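PDB 5B64: protein Kif13b from Mus musculus, which is a kinesin-3 family motor that probably carries cargo along microtubules, its fragment here lying against a chain of another protein. Local coordinates for residues B[8-13]-B[58-63]; B[26-31]-B[39-44]; B[32-37]-B[96-101]; B[77-80]-B[86-89]. All coordinates share one frame; numbering follows the deposited sequence.

Contact 1 (B[8-13]-B[58-63]); sequences NNSLMR and RGSLLS
Ser10 and Leu61 bring the two backbones closest, their CA atoms 6.1 Å apart, where the first turn of the helix 9-34 passes beside the loop that leads into strand 64-71. Ser10 is turned toward the loop, and its OG sits between the backbone N and the carbonyl carbon (chi1 64°), from where it meets three different groups of the loop. The backbone N-H of Leu61 is directed at this OG almost in line, 164° at the hydrogen, yet the separation of Leu61 N and Ser10 OG, 3.4 Å, makes the hydrogen bond weak. Ser60 OG approaches from the preceding residue and lies 3.5 Å from Ser10 OG, too loose to count as a bond. The methyl group Leu61 CD1 rests against the same hydroxyl and reaches on to Leu11, touching Leu11 CG at 3.5 Å and Leu11 CD2 at 3.7 Å. These two leucines cross obliquely, branch against branch, and form a small apolar patch beside the polar pair. A serine suits the helix side because it is short enough to admit the loop and can accept an N-H, while the two leucines add apolar contact beside it. With one weak hydrogen bond and a few methyl contacts, all on residues at least partly open to solvent, the chemistry implies a light attachment of the loop to the helix, rather than a piece of the hydrophobic core.

Contact 2 (B[26-31]-B[39-44]); sequences REASYI and TEYKVT
Tyr41 packs its ring against Ala28 and Ser29, joining helix 9-34 to strand 40-46 in a two-layer alpha+beta arrangement, with helices 9-34 and 81-100 packed against one side of a three-stranded antiparallel sheet. Tyr41 gives up the most surface here. Its CG is anti to the carbonyl carbon (chi1 -61°), which carries the ring from the strand to the helix. Ala28 CB stands over one face of that ring, shifted toward the rim, and makes a CH-pi contact with its centroid at 3.9 Å, 22° from the ring normal. The nearest ring atom to Ala28 CB is Tyr41 CE2, at 3.6 Å. Alanine suits the place, since its single methyl lets the helix settle close to a flat aromatic side chain. Ser29, small as well, meets the same ring at its edge: Ser29 OG lies in the ring plane, 3.3 Å from Tyr41 CD2. Met91 of helix 81-100 packs on both Ala28 and Tyr41, in the buried layer between helices and sheet. Tyrosine offers a flat apolar face while its OH hydrogen-bonds to the carbonyl of Phe118, and Ser29 OG turns back to its own helix and hydrogen-bonds to Val25 O, one turn earlier.

Contact 3 (B[32-37]-B[96-101]); sequences AEELDK and QEWKEC
Leu35 and Trp98 supply most of the apolar part of this contact. Leu35 CD2 stands 3.4 Å above one face of the indole, offset toward the rim, with Trp98 CE3 as one of its closest atoms at 3.5 Å. The indole reaches across because Trp98 CG is anti to the backbone N (chi1 180°), and the two side chains run past each other in opposite directions. A branched leucine fits well, offering one methyl to a broad, flat surface. Glu34 CB also lies against Trp98 CZ3, at 4.1 Å; glutamate suits the place because its aliphatic part packs while its carboxylate stays at the partly exposed rim. The polar groups touch the ring without a hydrogen bond. Glu34 O approaches Trp98 CH2 obliquely at 3.5 Å, and the Glu34 carboxylate, swung round by a bend at chi2, is turned 77° from the ring plane. Electrostatics adds little: Glu34 OE1 and Lys99 NZ, of opposite charge, stay 4.7 Å apart. Leu35 is placed just where helix 9-34 ends in a Schellman motif, with Asp36 at positive phi. The contact thus joins that end to the last turn of helix 81-100, with Phe112 of helix 106-114 meeting Trp98 edge-to-face and Phe118 packing on Leu35.

Contact 4 (B[77-80]-B[86-89]); sequences QIWS and NRLL
Trp79 and Arg87 meet where the outermost strand 75-80 of the antiparallel sheet runs into helix 81-100, which packs back over it, with Ser80 as N-cap, its OG bonded to Lys83 N. Arg87 can be followed outward from the helix. Its CB touches Trp79 CZ3 at 3.8 Å, and CG lies just as near to that atom while also approaching Trp79 CH2. The chain bends at chi2 (-58°), bringing the tip back beside the indole. NE pairs with an acidic side chain of the other protein chain. Of the two end nitrogens, NH1 is paired with Asp120 OD2, and NH2 hydrogen-bonds to Pro117 O while coming within 3.6 Å of Trp79 CZ2. The guanidinium plane is turned 78° from the ring, and Arg87 CZ is 5.2 Å from the centroid of the six-membered ring, at most a weak attraction; Trp79 has its cation-pi partner in Lys83 of helix 81-100. Arginine suits this buried place because its methylenes pack on tryptophan while its nitrogens serve three separate polar partners. Tryptophan offers a wide apolar surface and one N-H. Gln77, two residues earlier, satisfies it: Trp79 NE1 donates to Gln77 OE1 at 2.9 Å, the oxygen lying in the indole plane.

How the contacts relate
Contacts 1, 2 and 3 follow helix 9-34 from its first turn to its end, with contacts 1 and 3 on opposite sides of the chain's centre, their centres about 39 Å apart. Contact 2 is nested within the loop closed by contact 1, whereas contact 3 crosses both along the sequence and itself encloses contact 4. Contacts 2 and 4 form the buried middle: their centres are about 10 Å apart, they reach the same antiparallel sheet, and they touch through Ala28 with Leu88 and Tyr41 with Trp79. Contacts 3 and 4 share helix 81-100. Together they describe a long helix tied to sheet, loop and second helix, with partner-protein contacts near contacts 3 and 4.

Contact 1 (B[8-13]-B[58-63])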
loop_
_atom_site.group_PDB
_atom_site.type_symbol
_atom_site.label_atom_id
_atom_site.label_comp_id
_atom_site.label_asym_id
_atom_site.label_seq_id
_atom_site.Cartn_x
_atom_site.Cartn_y
_atom_site.Cartn_z
ATOM N N ASN B 8 -26.169 3.032 -39.350
ATOM C CA ASN B 8 -26.127 3.848 -38.133
ATOM C C ASN B 8 -26.402 3.073 -36.846
ATOM O O ASN B 8 -26.456 3.666 -35.768
ATOM C CB ASN B 8 -27.092 5.043 -38.219
ATOM N N ASN B 9 -26.592 1.761 -36.947
ATOM C CA ASN B 9 -26.801 0.962 -35.745
ATOM C C ASN B 9 -25.478 0.805 -35.009
ATOM O O ASN B 9 -25.444 0.726 -33.782
ATOM C CB ASN B 9 -27.414 -0.402 -36.071
ATOM C CG ASN B 9 -28.799 -0.291 -36.706
ATOM O OD1 ASN B 9 -29.805 -0.176 -36.003
ATOM N ND2 ASN B 9 -28.853 -0.329 -38.041
ATOM N N SER B 10 -24.382 0.771 -35.758
ATOM C CA SER B 10 -23.063 0.726 -35.136
ATOM C C SER B 10 -22.744 2.059 -34.439
ATOM O O SER B 10 -22.037 2.080 -33.435
ATOM C CB SER B 10 -21.981 0.370 -36.155
ATOM O OG SER B 10 -21.885 1.377 -37.145
ATOM N N LEU B 11 -23.273 3.156 -34.976
ATOM C CA LEU B 11 -23.201 4.464 -34.328
ATOM C C LEU B 11 -23.934 4.461 -32.985
ATOM O O LEU B 11 -23.367 4.804 -31.946
ATOM C CB LEU B 11 -23.797 5.551 -35.234
ATOM C CG LEU B 11 -22.807 6.291 -36.134
ATOM C CD1 LEU B 11 -23.491 7.230 -37.100
ATOM C CD2 LEU B 11 -21.830 7.052 -35.277
ATOM N N MET B 12 -25.203 4.079 -33.015
ATOM C CA MET B 12 -26.003 4.030 -31.805
ATOM C C MET B 12 -25.406 3.056 -30.789
ATOM O O MET B 12 -25.450 3.307 -29.585
ATOM C CB MET B 12 -27.455 3.664 -32.138
ATOM N N ARG B 13 -24.842 1.947 -31.260
ATOM C CA ARG B 13 -24.213 0.998 -30.336
ATOM C C ARG B 13 -22.950 1.605 -29.728
ATOM O O ARG B 13 -22.762 1.565 -28.518
ATOM C CB ARG B 13 -23.914 -0.355 -31.004
ATOM N N ARG B 58 -19.405 -1.986 -45.282
ATOM C CA ARG B 58 -18.602 -0.785 -45.404
ATOM C C ARG B 58 -19.418 0.387 -44.866
ATOM O O ARG B 58 -20.637 0.433 -45.054
ATOM C CB ARG B 58 -18.187 -0.560 -46.865
ATOM C CG ARG B 58 -17.222 -1.630 -47.412
ATOM C CD ARG B 58 -15.813 -1.087 -47.661
ATOM N NE ARG B 58 -15.807 -0.016 -48.660
ATOM C CZ ARG B 58 -14.711 0.606 -49.093
ATOM N NH1 ARG B 58 -13.523 0.264 -48.620
ATOM N NH2 ARG B 58 -14.796 1.572 -50.002
ATOM N N GLY B 59 -18.757 1.311 -44.168
ATOM C CA GLY B 59 -19.436 2.487 -43.641
ATOM C C GLY B 59 -19.713 2.343 -42.164
ATOM O O GLY B 59 -20.056 3.302 -41.479
ATOM N N SER B 60 -19.536 1.118 -41.688
ATOM C CA SER B 60 -19.651 0.746 -40.285
ATOM C C SER B 60 -18.427 1.218 -39.490
ATOM O O SER B 60 -17.298 1.128 -39.975
ATOM C CB SER B 60 -19.744 -0.785 -40.207
ATOM O OG SER B 60 -20.382 -1.227 -39.030
ATOM N N LEU B 61 -18.645 1.705 -38.269
ATOM C CA LEU B 61 -17.540 2.094 -37.382
ATOM C C LEU B 61 -16.913 0.877 -36.739
ATOM O O LEU B 61 -17.620 0.016 -36.228
ATOM C CB LEU B 61 -18.016 3.047 -36.277
ATOM C CG LEU B 61 -18.587 4.380 -36.762
ATOM C CD1 LEU B 61 -20.078 4.268 -36.905
ATOM C CD2 LEU B 61 -18.227 5.499 -35.833
ATOM N N LEU B 62 -15.586 0.821 -36.750
ATOM C CA LEU B 62 -14.844 -0.302 -36.168
ATOM C C LEU B 62 -14.588 -0.112 -34.663
ATOM O O LEU B 62 -14.219 -1.056 -33.942
ATOM C CB LEU B 62 -13.505 -0.465 -36.886
ATOM C CG LEU B 62 -13.421 -1.196 -38.229
ATOM C CD1 LEU B 62 -14.756 -1.219 -38.987
ATOM C CD2 LEU B 62 -12.317 -0.570 -39.072
ATOM N N SER B 63 -14.792 1.113 -34.192
ATOM C CA SER B 63 -14.413 1.459 -32.833
ATOM C C SER B 63 -15.350 0.997 -31.742
ATOM O O SER B 63 -16.567 0.877 -31.911
ATOM C CB SER B 63 -14.212 2.962 -32.695
ATOM O OG SER B 63 -12.928 3.304 -33.157
#

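Contact 2 (B[26-31]-B[39-44])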
loop_
_atom_site.group_PDB
_atom_site.type_symbol
_atom_site.label_atom_id
_atom_site.label_comp_id
_atom_site.label_asym_id
_atom_site.label_seq_id
_atom_site.Cartn_x
_atom_site.Cartn_y
_atom_site.Cartn_z
ATOM N N ARG B 26 -15.574 7.025 -14.218
ATOM C CA ARG B 26 -15.806 7.935 -13.118
ATOM C C ARG B 26 -15.906 7.222 -11.768
ATOM O O ARG B 26 -15.463 7.749 -10.745
ATOM C CB ARG B 26 -17.088 8.707 -13.386
ATOM C CG ARG B 26 -16.864 9.929 -14.218
ATOM C CD ARG B 26 -17.393 11.145 -13.476
ATOM N NE ARG B 26 -18.588 11.660 -14.132
ATOM C CZ ARG B 26 -19.258 12.733 -13.733
ATOM N NH1 ARG B 26 -18.862 13.420 -12.663
ATOM N NH2 ARG B 26 -20.330 13.110 -14.410
ATOM N N GLU B 27 -16.508 6.036 -11.757
ATOM C CA GLU B 27 -16.636 5.283 -10.513
ATOM C C GLU B 27 -15.272 4.734 -10.133
ATOM O O GLU B 27 -14.879 4.798 -8.966
ATOM C CB GLU B 27 -17.696 4.173 -10.594
ATOM C CG GLU B 27 -17.829 3.354 -9.299
ATOM C CD GLU B 27 -19.203 2.677 -9.113
ATOM O OE1 GLU B 27 -19.271 1.429 -9.068
ATOM O OE2 GLU B 27 -20.220 3.394 -8.978
ATOM N N ALA B 28 -14.535 4.224 -11.117
ATOM C CA ALA B 28 -13.206 3.684 -10.835
ATOM C C ALA B 28 -12.328 4.776 -10.208
ATOM O O ALA B 28 -11.686 4.556 -9.179
ATOM C CB ALA B 28 -12.562 3.122 -12.089
ATOM N N SER B 29 -12.345 5.957 -10.813
ATOM C CA SER B 29 -11.522 7.060 -10.351
ATOM C C SER B 29 -11.764 7.411 -8.893
ATOM O O SER B 29 -10.827 7.751 -8.161
ATOM C CB SER B 29 -11.749 8.294 -11.215
ATOM O OG SER B 29 -11.082 8.143 -12.457
ATOM N N TYR B 30 -13.020 7.324 -8.474
ATOM C CA TYR B 30 -13.402 7.765 -7.146
ATOM C C TYR B 30 -12.892 6.781 -6.076
ATOM O O TYR B 30 -12.331 7.189 -5.037
ATOM C CB TYR B 30 -14.926 7.914 -7.068
ATOM C CG TYR B 30 -15.408 8.110 -5.661
ATOM C CD1 TYR B 30 -16.001 7.065 -4.954
ATOM C CD2 TYR B 30 -15.236 9.333 -5.017
ATOM C CE1 TYR B 30 -16.425 7.251 -3.625
ATOM C CE2 TYR B 30 -15.657 9.515 -3.714
ATOM C CZ TYR B 30 -16.246 8.476 -3.029
ATOM O OH TYR B 30 -16.651 8.676 -1.739
ATOM N N ILE B 31 -13.109 5.490 -6.332
ATOM C CA ILE B 31 -12.688 4.447 -5.418
ATOM C C ILE B 31 -11.177 4.461 -5.302
ATOM O O ILE B 31 -10.612 4.310 -4.210
ATOM C CB ILE B 31 -13.123 3.078 -5.926
ATOM C CG1 ILE B 31 -14.648 3.000 -5.947
ATOM C CG2 ILE B 31 -12.526 1.986 -5.071
ATOM C CD1 ILE B 31 -15.165 1.776 -6.574
ATOM N N THR B 39 -5.418 7.265 -9.591
ATOM C CA THR B 39 -5.223 6.723 -10.923
ATOM C C THR B 39 -6.223 7.379 -11.884
ATOM O O THR B 39 -7.401 7.473 -11.584
ATOM C CB THR B 39 -5.394 5.175 -10.924
ATOM O OG1 THR B 39 -4.477 4.590 -9.993
ATOM C CG2 THR B 39 -5.134 4.578 -12.314
ATOM N N GLU B 40 -5.747 7.848 -13.028
ATOM C CA GLU B 40 -6.605 8.534 -13.991
ATOM C C GLU B 40 -7.209 7.524 -14.976
ATOM O O GLU B 40 -6.503 6.675 -15.524
ATOM C CB GLU B 40 -5.810 9.633 -14.719
ATOM C CG GLU B 40 -6.499 10.223 -15.937
ATOM C CD GLU B 40 -5.538 10.998 -16.851
ATOM O OE1 GLU B 40 -5.108 10.451 -17.896
ATOM O OE2 GLU B 40 -5.215 12.160 -16.529
ATOM N N TYR B 41 -8.523 7.594 -15.166
ATOM C CA TYR B 41 -9.182 6.771 -16.170
ATOM C C TYR B 41 -9.765 7.678 -17.237
ATOM O O TYR B 41 -10.615 8.513 -16.952
ATOM C CB TYR B 41 -10.255 5.869 -15.552
ATOM C CG TYR B 41 -9.686 4.900 -14.542
ATOM C CD1 TYR B 41 -9.093 3.695 -14.947
ATOM C CD2 TYR B 41 -9.706 5.205 -13.175
ATOM C CE1 TYR B 41 -8.551 2.820 -14.012
ATOM C CE2 TYR B 41 -9.173 4.341 -12.243
ATOM C CZ TYR B 41 -8.592 3.156 -12.660
ATOM O OH TYR B 41 -8.054 2.322 -11.704
ATOM N N LYS B 42 -9.261 7.530 -18.456
ATOM C CA LYS B 42 -9.724 8.306 -19.586
ATOM C C LYS B 42 -10.314 7.373 -20.642
ATOM O O LYS B 42 -9.801 6.281 -20.875
ATOM C CB LYS B 42 -8.563 9.082 -20.200
ATOM C CG LYS B 42 -8.303 10.470 -19.640
ATOM C CD LYS B 42 -7.204 11.132 -20.472
ATOM C CE LYS B 42 -6.665 12.407 -19.829
ATOM N NZ LYS B 42 -5.425 12.886 -20.519
ATOM N N VAL B 43 -11.385 7.812 -21.292
ATOM C CA VAL B 43 -11.998 7.023 -22.346
ATOM C C VAL B 43 -11.404 7.363 -23.729
ATOM O O VAL B 43 -11.348 8.536 -24.128
ATOM C CB VAL B 43 -13.539 7.190 -22.342
ATOM C CG1 VAL B 43 -14.184 6.412 -23.495
ATOM C CG2 VAL B 43 -14.123 6.761 -21.001
ATOM N N THR B 44 -10.933 6.326 -24.426
ATOM C CA THR B 44 -10.491 6.430 -25.814
ATOM C C THR B 44 -11.149 5.371 -26.685
ATOM O O THR B 44 -12.020 4.616 -26.260
ATOM C CB THR B 44 -8.987 6.173 -25.976
ATOM O OG1 THR B 44 -8.439 5.629 -24.760
ATOM C CG2 THR B 44 -8.242 7.441 -26.429
#

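Contact 3 (B[32-37]-B[96-101])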
loop_
_atom_site.group_PDB
_atom_site.type_symbol
_atom_site.label_atom_id
_atom_site.label_comp_id
_atom_site.label_asym_id
_atom_site.label_seq_id
_atom_site.Cartn_x
_atom_site.Cartn_y
_atom_site.Cartn_z
ATOM N N ALA B 32 -10.527 4.662 -6.441
ATOM C CA ALA B 32 -9.086 4.753 -6.464
ATOM C C ALA B 32 -8.635 5.918 -5.579
ATOM O O ALA B 32 -7.672 5.808 -4.821
ATOM C CB ALA B 32 -8.598 4.916 -7.873
ATOM N N GLU B 33 -9.352 7.027 -5.641
ATOM C CA GLU B 33 -8.984 8.178 -4.825
ATOM C C GLU B 33 -9.177 7.872 -3.339
ATOM O O GLU B 33 -8.345 8.251 -2.506
ATOM C CB GLU B 33 -9.795 9.423 -5.238
ATOM C CG GLU B 33 -9.302 10.720 -4.623
ATOM C CD GLU B 33 -7.950 11.177 -5.174
ATOM O OE1 GLU B 33 -7.612 10.842 -6.338
ATOM O OE2 GLU B 33 -7.225 11.886 -4.440
ATOM N N GLU B 34 -10.277 7.192 -3.015
ATOM C CA GLU B 34 -10.605 6.880 -1.626
ATOM C C GLU B 34 -9.540 5.983 -1.004
ATOM O O GLU B 34 -9.180 6.127 0.177
ATOM C CB GLU B 34 -11.975 6.196 -1.531
ATOM C CG GLU B 34 -13.171 7.122 -1.721
ATOM C CD GLU B 34 -13.187 8.270 -0.720
ATOM O OE1 GLU B 34 -13.643 8.073 0.433
ATOM O OE2 GLU B 34 -12.737 9.374 -1.090
ATOM N N LEU B 35 -9.031 5.059 -1.814
ATOM C CA LEU B 35 -8.124 4.048 -1.309
ATOM C C LEU B 35 -6.695 4.546 -1.327
ATOM O O LEU B 35 -5.765 3.824 -0.949
ATOM C CB LEU B 35 -8.287 2.747 -2.081
ATOM C CG LEU B 35 -9.630 2.054 -1.841
ATOM C CD1 LEU B 35 -9.430 0.593 -1.856
ATOM C CD2 LEU B 35 -10.238 2.438 -0.518
ATOM N N ASP B 36 -6.556 5.804 -1.738
ATOM C CA ASP B 36 -5.288 6.499 -1.813
ATOM C C ASP B 36 -4.363 5.807 -2.805
ATOM O O ASP B 36 -3.162 5.628 -2.566
ATOM C CB ASP B 36 -4.654 6.636 -0.433
ATOM C CG ASP B 36 -3.575 7.694 -0.399
ATOM O OD1 ASP B 36 -3.583 8.579 -1.287
ATOM O OD2 ASP B 36 -2.719 7.647 0.516
ATOM N N LYS B 37 -4.958 5.404 -3.920
ATOM C CA LYS B 37 -4.238 4.838 -5.050
ATOM C C LYS B 37 -4.635 5.648 -6.278
ATOM O O LYS B 37 -5.158 5.082 -7.232
ATOM C CB LYS B 37 -4.671 3.391 -5.276
ATOM C CG LYS B 37 -4.460 2.455 -4.114
ATOM C CD LYS B 37 -3.128 1.733 -4.232
ATOM C CE LYS B 37 -2.668 1.242 -2.877
ATOM N NZ LYS B 37 -3.684 0.383 -2.203
ATOM N N GLN B 96 -15.695 -1.691 -0.092
ATOM C CA GLN B 96 -16.646 -2.034 0.954
ATOM C C GLN B 96 -15.905 -2.722 2.090
ATOM O O GLN B 96 -16.242 -2.552 3.254
ATOM C CB GLN B 96 -17.753 -2.929 0.410
ATOM C CG GLN B 96 -18.772 -3.314 1.447
ATOM C CD GLN B 96 -19.848 -4.237 0.888
ATOM O OE1 GLN B 96 -19.557 -5.174 0.135
ATOM N NE2 GLN B 96 -21.099 -3.972 1.250
ATOM N N GLU B 97 -14.878 -3.487 1.744
ATOM C CA GLU B 97 -14.042 -4.109 2.754
ATOM C C GLU B 97 -13.328 -3.039 3.592
ATOM O O GLU B 97 -13.227 -3.154 4.811
ATOM C CB GLU B 97 -13.027 -5.065 2.119
ATOM C CG GLU B 97 -12.524 -6.099 3.098
ATOM C CD GLU B 97 -11.314 -6.886 2.603
ATOM O OE1 GLU B 97 -10.717 -7.643 3.421
ATOM O OE2 GLU B 97 -10.964 -6.749 1.413
ATOM N N TRP B 98 -12.837 -2.003 2.921
ATOM C CA TRP B 98 -12.150 -0.905 3.572
ATOM C C TRP B 98 -13.077 -0.146 4.518
ATOM O O TRP B 98 -12.733 0.066 5.687
ATOM C CB TRP B 98 -11.579 0.037 2.509
ATOM C CG TRP B 98 -10.838 1.211 3.066
ATOM C CD1 TRP B 98 -9.699 1.182 3.816
ATOM C CD2 TRP B 98 -11.171 2.590 2.895
ATOM N NE1 TRP B 98 -9.307 2.462 4.127
ATOM C CE2 TRP B 98 -10.198 3.343 3.577
ATOM C CE3 TRP B 98 -12.206 3.265 2.237
ATOM C CZ2 TRP B 98 -10.223 4.737 3.612
ATOM C CZ3 TRP B 98 -12.232 4.654 2.275
ATOM C CH2 TRP B 98 -11.247 5.372 2.954
ATOM N N LYS B 99 -14.243 0.247 3.998
ATOM C CA LYS B 99 -15.270 0.997 4.740
ATOM C C LYS B 99 -15.837 0.274 5.964
ATOM O O LYS B 99 -16.405 0.904 6.860
ATOM C CB LYS B 99 -16.431 1.363 3.813
ATOM C CG LYS B 99 -16.209 2.642 3.047
ATOM C CD LYS B 99 -15.771 3.729 4.012
ATOM C CE LYS B 99 -15.739 5.111 3.387
ATOM N NZ LYS B 99 -15.187 6.090 4.369
ATOM N N GLU B 100 -15.692 -1.046 5.995
ATOM C CA GLU B 100 -16.301 -1.851 7.034
ATOM C C GLU B 100 -15.255 -2.397 7.988
ATOM O O GLU B 100 -15.596 -2.978 9.022
ATOM C CB GLU B 100 -17.100 -2.990 6.412
ATOM C CG GLU B 100 -18.469 -2.559 5.933
ATOM C CD GLU B 100 -19.163 -3.623 5.101
ATOM O OE1 GLU B 100 -18.663 -4.780 5.064
ATOM O OE2 GLU B 100 -20.200 -3.287 4.478
ATOM N N CYS B 101 -13.984 -2.216 7.639
ATOM C CA CYS B 101 -12.899 -2.668 8.495
ATOM C C CYS B 101 -12.830 -1.814 9.749
ATOM O O CYS B 101 -12.776 -0.593 9.666
ATOM C CB CYS B 101 -11.557 -2.589 7.774
ATOM S SG CYS B 101 -10.211 -3.295 8.763
#

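Contact 4 (B[77-80]-B[86-89])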
loop_
_atom_site.group_PDB
_atom_site.type_symbol
_atom_site.label_atom_id
_atom_site.label_comp_id
_atom_site.label_asym_id
_atom_site.label_seq_id
_atom_site.Cartn_x
_atom_site.Cartn_y
_atom_site.Cartn_z
ATOM N N GLN B 77 -1.372 2.745 -19.488
ATOM C CA GLN B 77 -1.720 1.507 -20.155
ATOM C C GLN B 77 -3.149 1.560 -20.638
ATOM O O GLN B 77 -3.946 2.333 -20.116
ATOM C CB GLN B 77 -1.505 0.322 -19.223
ATOM C CG GLN B 77 -2.290 0.401 -17.924
ATOM C CD GLN B 77 -1.809 -0.611 -16.884
ATOM O OE1 GLN B 77 -2.613 -1.176 -16.153
ATOM N NE2 GLN B 77 -0.494 -0.835 -16.812
ATOM N N ILE B 78 -3.467 0.756 -21.651
ATOM C CA ILE B 78 -4.848 0.592 -22.082
ATOM C C ILE B 78 -5.519 -0.652 -21.471
ATOM O O ILE B 78 -4.951 -1.741 -21.499
ATOM C CB ILE B 78 -4.953 0.483 -23.606
ATOM C CG1 ILE B 78 -4.243 1.658 -24.284
ATOM C CG2 ILE B 78 -6.420 0.431 -24.031
ATOM C CD1 ILE B 78 -4.809 3.025 -23.909
ATOM N N TRP B 79 -6.715 -0.478 -20.907
ATOM C CA TRP B 79 -7.604 -1.606 -20.626
ATOM C C TRP B 79 -8.810 -1.607 -21.562
ATOM O O TRP B 79 -9.300 -0.559 -21.989
ATOM C CB TRP B 79 -8.195 -1.514 -19.236
ATOM C CG TRP B 79 -7.262 -1.547 -18.113
ATOM C CD1 TRP B 79 -5.910 -1.639 -18.160
ATOM C CD2 TRP B 79 -7.621 -1.475 -16.733
ATOM N NE1 TRP B 79 -5.398 -1.641 -16.887
ATOM C CE2 TRP B 79 -6.425 -1.532 -15.993
ATOM C CE3 TRP B 79 -8.840 -1.364 -16.052
ATOM C CZ2 TRP B 79 -6.413 -1.491 -14.596
ATOM C CZ3 TRP B 79 -8.825 -1.328 -14.666
ATOM C CH2 TRP B 79 -7.620 -1.397 -13.953
ATOM N N SER B 80 -9.326 -2.792 -21.835
ATOM C CA SER B 80 -10.588 -2.899 -22.538
ATOM C C SER B 80 -11.702 -2.482 -21.586
ATOM O O SER B 80 -11.541 -2.534 -20.360
ATOM C CB SER B 80 -10.824 -4.340 -22.980
ATOM O OG SER B 80 -11.169 -5.161 -21.867
ATOM N N ASN B 86 -14.998 -5.626 -15.250
ATOM C CA ASN B 86 -14.585 -6.691 -14.328
ATOM C C ASN B 86 -13.767 -6.218 -13.117
ATOM O O ASN B 86 -14.038 -6.629 -11.975
ATOM C CB ASN B 86 -13.812 -7.779 -15.054
ATOM C CG ASN B 86 -14.692 -8.604 -15.954
ATOM O OD1 ASN B 86 -15.839 -8.918 -15.609
ATOM N ND2 ASN B 86 -14.168 -8.962 -17.125
ATOM N N ARG B 87 -12.766 -5.371 -13.356
ATOM C CA ARG B 87 -11.971 -4.851 -12.252
ATOM C C ARG B 87 -12.829 -4.097 -11.262
ATOM O O ARG B 87 -12.549 -4.133 -10.068
ATOM C CB ARG B 87 -10.853 -3.935 -12.734
ATOM C CG ARG B 87 -9.614 -4.673 -13.123
ATOM C CD ARG B 87 -9.028 -5.535 -11.995
ATOM N NE ARG B 87 -7.997 -6.381 -12.570
ATOM C CZ ARG B 87 -6.814 -5.939 -12.983
ATOM N NH1 ARG B 87 -5.950 -6.784 -13.539
ATOM N NH2 ARG B 87 -6.483 -4.658 -12.835
ATOM N N LEU B 88 -13.858 -3.403 -11.759
ATOM C CA LEU B 88 -14.825 -2.733 -10.878
ATOM C C LEU B 88 -15.459 -3.685 -9.841
ATOM O O LEU B 88 -15.730 -3.289 -8.712
ATOM C CB LEU B 88 -15.905 -2.000 -11.683
ATOM C CG LEU B 88 -15.402 -0.629 -12.136
ATOM C CD1 LEU B 88 -16.340 0.002 -13.181
ATOM C CD2 LEU B 88 -15.196 0.292 -10.936
ATOM N N LEU B 89 -15.689 -4.933 -10.228
ATOM C CA LEU B 89 -16.189 -5.912 -9.293
ATOM C C LEU B 89 -15.251 -5.950 -8.080
ATOM O O LEU B 89 -15.697 -5.955 -6.929
ATOM C CB LEU B 89 -16.271 -7.279 -9.969
ATOM C CG LEU B 89 -17.586 -7.704 -10.628
ATOM C CD1 LEU B 89 -18.363 -6.512 -11.131
ATOM C CD2 LEU B 89 -17.336 -8.722 -11.768
#